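Local atomic coordinates of beta-galactoside alpha-2,6-sialyltransferase (Photobacterium sp., PDB entry 2Z4T), a protein that probably transfers sialic acid from a CMP-activated donor to the galactose of acceptor sugars such as lactose, forming an alpha-2,6 linkage. Residues R371-I382 with I410-Y419. Residues are numbered along the deposited sequence; the frame is centred on the assembly and turned at random.
Sequences REYYAKQQINVI and IINTLIMQNY
I411 lies as a knob in the hole formed by R371, Y374, A375 and Q378. Its CG1-CD1 arm runs against the base of R371, with CG1 3.5 Å from R371 CB, and ends at Y374 CB, while its CG2 branch faces the side-chain amide of Q378, 3.5 Å from NE2. One turn on, I415 fills the next hole, among A375, Q378, I379 and I382: its CD1 reaches Q378 CB at 3.8 Å and its CG2 meets I382 CD1. A375 CB touches L414 CB at 3.7 Å, where the axes of the two segments come within 8.8 Å.

Q378 lines both holes. With CG beside the backbone N (chi1 -69°), its extended chain runs along the helix to the preceding turn, where NE2 donates to Y374 O (3.2 Å), above the carbonyl plane and on the face opposite Q378 N, while OE1 accepts from T362 N; this fixes the amide beside the CMP-binding G361. At the other end, I379 lays CD1 against N418 CB, and I382 CG2 packs 3.6 Å from Y419 CZ, obliquely to the ring, whose hydroxyl is hydrogen-bonded to N383.

Behind the pair, F359 and F402 belong to neighbouring parallel strands. Such side-by-side helices, here crossing at -37°, on a parallel sheet are a general feature of Rossmann-like alpha/beta domains, in this enzyme the CMP-binding half of the GT-B fold.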
# COMPACT_ATOMS: atom_id res chain seq x y z
N ARG A 371 17.98 -2.86 -21.38
CA ARG A 371 16.70 -3.56 -21.37
C ARG A 371 16.41 -4.50 -22.55
O ARG A 371 15.60 -5.44 -22.42
CB ARG A 371 15.52 -2.64 -20.99
CG ARG A 371 15.13 -1.61 -21.97
CD ARG A 371 14.85 -0.27 -21.27
NE ARG A 371 15.21 0.78 -22.20
CZ ARG A 371 14.45 1.81 -22.55
NH1 ARG A 371 13.26 2.02 -22.00
NH2 ARG A 371 14.94 2.65 -23.45
N GLU A 372 17.11 -4.32 -23.66
CA GLU A 372 16.95 -5.29 -24.75
C GLU A 372 17.64 -6.59 -24.37
O GLU A 372 17.16 -7.68 -24.69
CB GLU A 372 17.45 -4.75 -26.08
CG GLU A 372 16.60 -3.57 -26.55
CD GLU A 372 17.07 -2.97 -27.86
OE1 GLU A 372 18.29 -3.06 -28.18
OE2 GLU A 372 16.21 -2.39 -28.57
N TYR A 373 18.76 -6.44 -23.66
CA TYR A 373 19.55 -7.57 -23.20
C TYR A 373 18.73 -8.32 -22.14
O TYR A 373 18.73 -9.56 -22.10
CB TYR A 373 20.89 -7.07 -22.65
CG TYR A 373 21.61 -8.09 -21.81
CD1 TYR A 373 22.17 -9.23 -22.40
CD2 TYR A 373 21.75 -7.91 -20.44
CE1 TYR A 373 22.84 -10.17 -21.62
CE2 TYR A 373 22.42 -8.86 -19.65
CZ TYR A 373 22.96 -9.98 -20.25
OH TYR A 373 23.62 -10.92 -19.47
N TYR A 374 18.03 -7.56 -21.29
CA TYR A 374 17.11 -8.10 -20.30
C TYR A 374 15.98 -8.88 -20.97
O TYR A 374 15.59 -9.94 -20.49
CB TYR A 374 16.56 -6.99 -19.39
CG TYR A 374 17.36 -6.81 -18.12
CD1 TYR A 374 18.72 -6.48 -18.16
CD2 TYR A 374 16.76 -6.98 -16.87
CE1 TYR A 374 19.47 -6.32 -16.98
CE2 TYR A 374 17.51 -6.83 -15.67
CZ TYR A 374 18.86 -6.50 -15.74
OH TYR A 374 19.59 -6.35 -14.58
N ALA A 375 15.46 -8.37 -22.09
CA ALA A 375 14.40 -9.08 -22.75
C ALA A 375 14.94 -10.39 -23.31
O ALA A 375 14.33 -11.46 -23.11
CB ALA A 375 13.81 -8.25 -23.84
N LYS A 376 16.09 -10.32 -23.97
CA LYS A 376 16.64 -11.49 -24.65
C LYS A 376 17.00 -12.59 -23.64
O LYS A 376 16.75 -13.77 -23.89
CB LYS A 376 17.78 -11.09 -25.59
CG LYS A 376 18.73 -12.24 -25.99
CD LYS A 376 19.72 -11.78 -27.09
CE LYS A 376 21.15 -12.32 -26.90
NZ LYS A 376 21.20 -13.77 -27.18
N GLN A 377 17.53 -12.20 -22.49
CA GLN A 377 17.83 -13.15 -21.42
C GLN A 377 16.59 -13.84 -20.80
O GLN A 377 16.62 -15.06 -20.52
CB GLN A 377 18.68 -12.50 -20.33
CG GLN A 377 20.12 -12.21 -20.77
CD GLN A 377 20.83 -13.40 -21.45
OE1 GLN A 377 20.94 -14.48 -20.87
NE2 GLN A 377 21.28 -13.20 -22.70
N GLN A 378 15.53 -13.08 -20.57
CA GLN A 378 14.33 -13.65 -19.99
C GLN A 378 13.63 -14.61 -20.96
O GLN A 378 13.08 -15.64 -20.55
CB GLN A 378 13.41 -12.55 -19.46
CG GLN A 378 13.99 -11.84 -18.23
CD GLN A 378 13.15 -10.66 -17.74
OE1 GLN A 378 12.13 -10.85 -17.05
NE2 GLN A 378 13.57 -9.44 -18.08
N ILE A 379 13.68 -14.28 -22.25
CA ILE A 379 13.24 -15.17 -23.30
C ILE A 379 14.03 -16.48 -23.19
O ILE A 379 13.47 -17.58 -23.26
CB ILE A 379 13.40 -14.53 -24.68
CG1 ILE A 379 12.29 -13.48 -24.90
CG2 ILE A 379 13.38 -15.60 -25.80
CD1 ILE A 379 12.44 -12.61 -26.16
N ASN A 380 15.33 -16.36 -22.96
CA ASN A 380 16.13 -17.54 -22.80
C ASN A 380 15.76 -18.34 -21.55
O ASN A 380 15.81 -19.59 -21.56
CB ASN A 380 17.62 -17.22 -22.85
CG ASN A 380 18.47 -18.47 -22.98
OD1 ASN A 380 18.31 -19.22 -23.92
ND2 ASN A 380 19.34 -18.70 -22.02
N VAL A 381 15.39 -17.65 -20.47
CA VAL A 381 14.97 -18.34 -19.25
C VAL A 381 13.65 -19.07 -19.47
O VAL A 381 13.53 -20.24 -19.10
CB VAL A 381 14.92 -17.42 -18.03
CG1 VAL A 381 14.39 -18.17 -16.81
CG2 VAL A 381 16.29 -16.86 -17.76
N ILE A 382 12.67 -18.40 -20.09
CA ILE A 382 11.40 -19.05 -20.45
C ILE A 382 11.70 -20.32 -21.28
O ILE A 382 11.15 -21.39 -21.02
CB ILE A 382 10.43 -18.09 -21.18
CG1 ILE A 382 9.98 -16.96 -20.24
CG2 ILE A 382 9.20 -18.82 -21.73
CD1 ILE A 382 9.46 -15.76 -20.92
N ILE A 410 9.27 -1.70 -22.16
CA ILE A 410 9.58 -2.30 -23.44
C ILE A 410 10.10 -3.72 -23.30
O ILE A 410 10.07 -4.48 -24.26
CB ILE A 410 10.51 -1.38 -24.29
CG1 ILE A 410 9.91 -1.15 -25.70
CG2 ILE A 410 11.98 -1.85 -24.30
CD1 ILE A 410 10.04 -2.35 -26.76
N ILE A 411 10.55 -4.10 -22.10
CA ILE A 411 10.99 -5.48 -21.83
C ILE A 411 9.83 -6.44 -21.93
O ILE A 411 9.94 -7.51 -22.55
CB ILE A 411 11.61 -5.63 -20.42
CG1 ILE A 411 12.87 -4.78 -20.30
CG2 ILE A 411 11.92 -7.10 -20.13
CD1 ILE A 411 13.46 -4.79 -18.93
N ASN A 412 8.71 -6.05 -21.34
CA ASN A 412 7.50 -6.83 -21.38
C ASN A 412 6.96 -7.00 -22.78
O ASN A 412 6.56 -8.11 -23.15
CB ASN A 412 6.44 -6.27 -20.42
CG ASN A 412 6.89 -6.33 -18.97
OD1 ASN A 412 7.83 -7.04 -18.64
ND2 ASN A 412 6.21 -5.59 -18.10
N THR A 413 6.96 -5.94 -23.59
CA THR A 413 6.42 -6.11 -24.94
C THR A 413 7.31 -7.03 -25.80
O THR A 413 6.80 -7.89 -26.51
CB THR A 413 5.99 -4.76 -25.65
OG1 THR A 413 7.07 -4.25 -26.43
CG2 THR A 413 5.53 -3.70 -24.64
N LEU A 414 8.64 -6.89 -25.68
CA LEU A 414 9.58 -7.77 -26.38
C LEU A 414 9.39 -9.25 -26.03
O LEU A 414 9.37 -10.10 -26.92
CB LEU A 414 11.03 -7.35 -26.11
CG LEU A 414 11.47 -6.07 -26.82
CD1 LEU A 414 12.73 -5.53 -26.18
CD2 LEU A 414 11.68 -6.30 -28.33
N ILE A 415 9.25 -9.54 -24.73
CA ILE A 415 9.03 -10.91 -24.25
C ILE A 415 7.70 -11.42 -24.79
O ILE A 415 7.59 -12.56 -25.23
CB ILE A 415 9.03 -11.01 -22.70
CG1 ILE A 415 10.43 -10.79 -22.14
CG2 ILE A 415 8.50 -12.34 -22.22
CD1 ILE A 415 10.45 -10.57 -20.64
N MET A 416 6.71 -10.55 -24.77
CA MET A 416 5.36 -10.90 -25.13
C MET A 416 5.24 -11.27 -26.60
O MET A 416 4.59 -12.26 -26.94
CB MET A 416 4.41 -9.76 -24.76
CG MET A 416 2.99 -10.17 -24.44
SD MET A 416 2.72 -11.58 -23.31
CE MET A 416 1.27 -12.24 -24.17
N GLN A 417 5.88 -10.51 -27.49
CA GLN A 417 5.75 -10.80 -28.92
C GLN A 417 6.61 -11.97 -29.39
O GLN A 417 6.48 -12.45 -30.52
CB GLN A 417 5.92 -9.56 -29.80
CG GLN A 417 7.14 -8.71 -29.53
CD GLN A 417 6.92 -7.23 -29.88
OE1 GLN A 417 5.78 -6.73 -29.91
NE2 GLN A 417 8.02 -6.51 -30.12
N ASN A 418 7.46 -12.47 -28.50
CA ASN A 418 8.17 -13.70 -28.78
C ASN A 418 7.31 -14.97 -28.67
O ASN A 418 7.71 -16.01 -29.17
CB ASN A 418 9.41 -13.83 -27.89
CG ASN A 418 10.45 -14.72 -28.51
OD1 ASN A 418 10.76 -15.80 -27.99
ND2 ASN A 418 10.97 -14.30 -29.65
N TYR A 419 6.14 -14.87 -28.02
CA TYR A 419 5.29 -16.03 -27.72
C TYR A 419 3.82 -15.84 -28.06
O TYR A 419 3.07 -15.35 -27.24
CB TYR A 419 5.41 -16.46 -26.25
CG TYR A 419 6.82 -16.80 -25.83
CD1 TYR A 419 7.37 -18.08 -26.10
CD2 TYR A 419 7.60 -15.86 -25.18
CE1 TYR A 419 8.67 -18.39 -25.71
CE2 TYR A 419 8.90 -16.15 -24.78
CZ TYR A 419 9.44 -17.42 -25.05
OH TYR A 419 10.74 -17.68 -24.65